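Local coordinates for rhamnogalacturonan endolyase YesW (Bacillus subtilis, PDB 2ZUX), which cleaves the rhamnogalacturonan backbone of plant cell-wall pectin by endo-type elimination and needs calcium or manganese for activity, at residues Lys338-Phe343 against Ala347-Gly352; Ala505-Leu508 against Glu513-Val516. One frame throughout, in Å; residues are numbered along the deposited sequence.

Contact 1 (Lys338-Phe343 against Ala347-Gly352). With CA (calcium ion), chain K; CA (calcium ion), chain L.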
# COMPACT_ATOMS: atom_id res chain seq x y z
N LYS A 338 2.45 20.12 1.11
CA LYS A 338 3.54 19.24 1.52
C LYS A 338 3.00 18.13 2.42
O LYS A 338 2.09 18.35 3.21
CB LYS A 338 4.59 20.06 2.26
CG LYS A 338 5.11 21.24 1.44
CD LYS A 338 6.11 22.06 2.21
CE LYS A 338 6.61 23.24 1.38
NZ LYS A 338 5.53 24.24 1.13
N ASP A 339 3.57 16.94 2.29
CA ASP A 339 3.10 15.79 3.08
C ASP A 339 3.63 15.77 4.50
O ASP A 339 4.80 16.04 4.76
CB ASP A 339 3.47 14.48 2.38
CG ASP A 339 2.63 14.22 1.15
OD1 ASP A 339 1.47 14.67 1.10
OD2 ASP A 339 3.15 13.57 0.22
N GLU A 340 2.72 15.44 5.40
CA GLU A 340 3.03 15.12 6.77
C GLU A 340 2.92 13.61 6.97
O GLU A 340 2.40 12.88 6.11
CB GLU A 340 2.08 15.87 7.70
CG GLU A 340 2.37 17.39 7.80
CD GLU A 340 1.91 18.19 6.58
OE1 GLU A 340 0.79 17.96 6.08
OE2 GLU A 340 2.68 19.07 6.10
N ILE A 341 3.42 13.14 8.11
CA ILE A 341 3.47 11.72 8.42
C ILE A 341 2.58 11.45 9.63
O ILE A 341 2.78 12.06 10.69
CB ILE A 341 4.91 11.27 8.73
CG1 ILE A 341 5.84 11.56 7.54
CG2 ILE A 341 4.95 9.79 9.10
CD1 ILE A 341 7.30 11.74 7.91
N ILE A 342 1.59 10.57 9.46
CA ILE A 342 0.74 10.14 10.56
C ILE A 342 1.36 8.86 11.12
O ILE A 342 1.29 7.79 10.49
CB ILE A 342 -0.73 9.91 10.11
CG1 ILE A 342 -1.34 11.18 9.50
CG2 ILE A 342 -1.58 9.42 11.29
CD1 ILE A 342 -1.29 12.40 10.40
N PHE A 343 2.01 8.99 12.27
CA PHE A 343 2.80 7.92 12.85
C PHE A 343 2.05 7.40 14.08
O PHE A 343 2.40 7.70 15.22
CB PHE A 343 4.19 8.46 13.22
CG PHE A 343 5.22 7.39 13.49
CD1 PHE A 343 5.95 6.82 12.45
CD2 PHE A 343 5.48 6.97 14.79
CE1 PHE A 343 6.91 5.84 12.70
CE2 PHE A 343 6.44 6.00 15.04
CZ PHE A 343 7.15 5.43 13.99
N ALA A 347 2.12 12.80 14.98
CA ALA A 347 2.29 13.26 13.61
C ALA A 347 3.57 14.06 13.52
O ALA A 347 3.96 14.73 14.49
CB ALA A 347 1.11 14.08 13.16
N VAL A 348 4.21 13.97 12.35
CA VAL A 348 5.49 14.62 12.09
C VAL A 348 5.30 15.50 10.86
O VAL A 348 4.74 15.06 9.86
CB VAL A 348 6.60 13.57 11.85
CG1 VAL A 348 7.95 14.24 11.55
CG2 VAL A 348 6.71 12.64 13.04
N ASP A 349 5.79 16.73 10.96
CA ASP A 349 5.66 17.72 9.88
C ASP A 349 6.61 17.42 8.73
O ASP A 349 7.52 16.60 8.85
CB ASP A 349 5.91 19.12 10.46
CG ASP A 349 5.14 20.21 9.75
OD1 ASP A 349 4.46 19.95 8.73
OD2 ASP A 349 5.22 21.35 10.24
N HIS A 350 6.40 18.13 7.62
CA HIS A 350 7.16 17.90 6.40
C HIS A 350 8.66 18.19 6.57
O HIS A 350 9.47 17.74 5.77
CB HIS A 350 6.59 18.75 5.27
CG HIS A 350 6.83 20.22 5.44
ND1 HIS A 350 5.90 21.06 6.02
CD2 HIS A 350 7.90 20.98 5.13
CE1 HIS A 350 6.39 22.29 6.05
NE2 HIS A 350 7.61 22.27 5.53
N ASP A 351 9.00 18.96 7.60
CA ASP A 351 10.38 19.32 7.91
C ASP A 351 10.98 18.50 9.05
O ASP A 351 12.06 18.80 9.55
CB ASP A 351 10.47 20.81 8.25
CG ASP A 351 9.66 21.18 9.48
OD1 ASP A 351 8.94 20.32 10.04
OD2 ASP A 351 9.74 22.36 9.90
N GLY A 352 10.26 17.45 9.47
CA GLY A 352 10.75 16.55 10.50
C GLY A 352 10.44 16.95 11.92
O GLY A 352 10.83 16.26 12.86
CA CA K . 3.48 21.13 6.93
CA CA L . 1.14 19.76 4.60
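Glu340 and Asp349 run alongside each other, both carboxylates aimed at the same calcium, at the open end of a beta hairpin in the beta-propeller domain, where strands pass into calcium-binding loops. The carboxylates are turned 57° apart, with Glu340 OE2 3.3 Å from Asp349 OD1, tolerated because both oxygens bind the calcium of chain K. Glu340 bends at chi2 (76°), which brings its carboxylate back toward Lys338 and lets both oxygens grip the calcium of chain L. Glu340 OE2 therefore bridges the ions, 2.3 Å from the calcium of chain L and 2.4 Å from that of chain K, a task suited to a glutamate, long enough to reach both and negatively charged; OE1 is also hydrogen-bonded to Val333. Lys338 serves the calcium of chain L through its backbone O; Asp332, Asp334 and Asp336 of the DxDxDG loop complete its shell, and the latter two also reach the calcium of chain K. Ile341 and Val348 form a hydrogen-bonded antiparallel pair, N to O both ways at 2.9 Å, their branched side chains packed beside Trp308. On the other face small Ala347 meets Ile342 CD1. His350 CG stands between backbone N and carbonyl carbon (chi1 69°), turning ND1 to the calcium of chain K. Over one ring face, in a CH-pi contact, Lys338 CD lies 3.6 Å from the His350 centroid.

Contact 2 (Ala505-Leu508 against Glu513-Val516). With CA (calcium ion), chain E.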
# COMPACT_ATOMS: atom_id res chain seq x y z
N ALA A 505 -4.88 -2.71 -5.14
CA ALA A 505 -4.60 -1.41 -5.75
C ALA A 505 -5.37 -1.29 -7.04
O ALA A 505 -5.56 -2.29 -7.76
CB ALA A 505 -3.11 -1.26 -6.05
N ASP A 506 -5.78 -0.07 -7.37
CA ASP A 506 -6.28 0.20 -8.73
C ASP A 506 -5.09 0.23 -9.69
O ASP A 506 -4.49 1.28 -9.92
CB ASP A 506 -7.03 1.52 -8.79
CG ASP A 506 -7.45 1.88 -10.20
OD1 ASP A 506 -7.53 0.97 -11.06
OD2 ASP A 506 -7.68 3.07 -10.45
N LEU A 507 -4.75 -0.94 -10.23
CA LEU A 507 -3.56 -1.04 -11.07
C LEU A 507 -3.85 -1.18 -12.57
O LEU A 507 -2.94 -1.06 -13.37
CB LEU A 507 -2.59 -2.11 -10.57
CG LEU A 507 -3.06 -3.48 -10.12
CD1 LEU A 507 -3.51 -4.33 -11.30
CD2 LEU A 507 -1.94 -4.20 -9.37
N LEU A 508 -5.11 -1.44 -12.92
CA LEU A 508 -5.53 -1.45 -14.33
C LEU A 508 -7.02 -1.18 -14.40
O LEU A 508 -7.70 -1.19 -13.38
CB LEU A 508 -5.17 -2.77 -15.03
CG LEU A 508 -5.50 -4.09 -14.37
CD1 LEU A 508 -6.95 -4.49 -14.61
CD2 LEU A 508 -4.56 -5.19 -14.90
N GLU A 513 -10.71 -1.17 -7.46
CA GLU A 513 -9.42 -1.72 -7.08
C GLU A 513 -9.28 -3.18 -7.49
O GLU A 513 -10.20 -3.96 -7.33
CB GLU A 513 -9.24 -1.57 -5.58
CG GLU A 513 -9.34 -0.13 -5.11
CD GLU A 513 -9.18 0.01 -3.62
OE1 GLU A 513 -10.21 -0.05 -2.92
OE2 GLU A 513 -8.02 0.14 -3.15
N GLU A 514 -8.11 -3.52 -8.02
CA GLU A 514 -7.76 -4.91 -8.30
C GLU A 514 -7.22 -5.56 -7.04
O GLU A 514 -6.77 -4.88 -6.10
CB GLU A 514 -6.69 -4.99 -9.39
CG GLU A 514 -7.20 -4.72 -10.81
CD GLU A 514 -7.83 -3.34 -10.98
OE1 GLU A 514 -7.15 -2.32 -10.70
OE2 GLU A 514 -9.02 -3.27 -11.39
N VAL A 515 -7.28 -6.89 -7.00
CA VAL A 515 -6.67 -7.65 -5.92
C VAL A 515 -5.66 -8.62 -6.51
O VAL A 515 -5.95 -9.31 -7.49
CB VAL A 515 -7.68 -8.46 -5.11
CG1 VAL A 515 -7.02 -9.02 -3.86
CG2 VAL A 515 -8.87 -7.61 -4.73
N VAL A 516 -4.48 -8.65 -5.91
CA VAL A 516 -3.46 -9.62 -6.27
C VAL A 516 -3.37 -10.61 -5.11
O VAL A 516 -2.98 -10.22 -4.00
CB VAL A 516 -2.09 -8.96 -6.50
CG1 VAL A 516 -1.06 -10.00 -6.95
CG2 VAL A 516 -2.21 -7.82 -7.51
CA CA E . -9.07 -0.79 -11.59
O HOH W 1 -11.21 -1.52 -12.51
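Ala505 pairs with Glu514 in the last rung of an antiparallel ladder: Ala505 N reaches Glu514 O at 3.0 Å, and Ala505 O receives Glu514 N from above its carbonyl plane. Next comes Asp506, centre of an inverse gamma turn that takes the chain out of the strand. Its CG stands anti to the backbone N (chi1 175°), and OD1 meets the calcium at 2.4 Å beside Glu514 OE1; OD2 is satisfied by Thr540. Leu507 gives its N-H to Glu514 OE1 at 2.8 Å, nearly along the C-O bond, while CD1 packs on Glu514 CG and CD2 touches Val516 CG2, the two side chains crossing at about a right angle. With an alanine in its place, the Glu514 methylenes and Val516 CG2 would probably be left without their apolar partner on this side. Leu508 N meets the same OE1 from above the carboxylate plane, and Leu508 O binds calcium at 2.3 Å. Glutamate suits this place: both oxygens chelate the ion, OE2 also hydrogen-bonded to Thr529 OG1. Backbone O atoms of Asp510 and Arg512 and a water complete the shell. Strand 514-519 runs between strands 503-505 and 524-528, and Ile527 of the latter touches both Leu507 and Glu514.

How the contacts relate
Both contacts are buried and place calcium where strands give way to loops, yet they belong to different sheets of the propeller domain, with centres 27 Å apart and nearest atoms about 17 Å apart. Contact 2 lies deeper: its centre is about 11 Å from the centre of the chain, that of contact 1 about 18 Å, and in contact 1 Lys338, Asp349 and His350 are partly exposed. In each, a glutamate at the start of a strand chelates calcium with both oxygens. In contact 1 it bridges two ions in a cluster of carboxylates joined by one histidine. In contact 2 a single ion relies more on backbone carbonyls; there one glutamate oxygen takes two peptide N-H groups from the facing segment, and leucines pack on its methylenes.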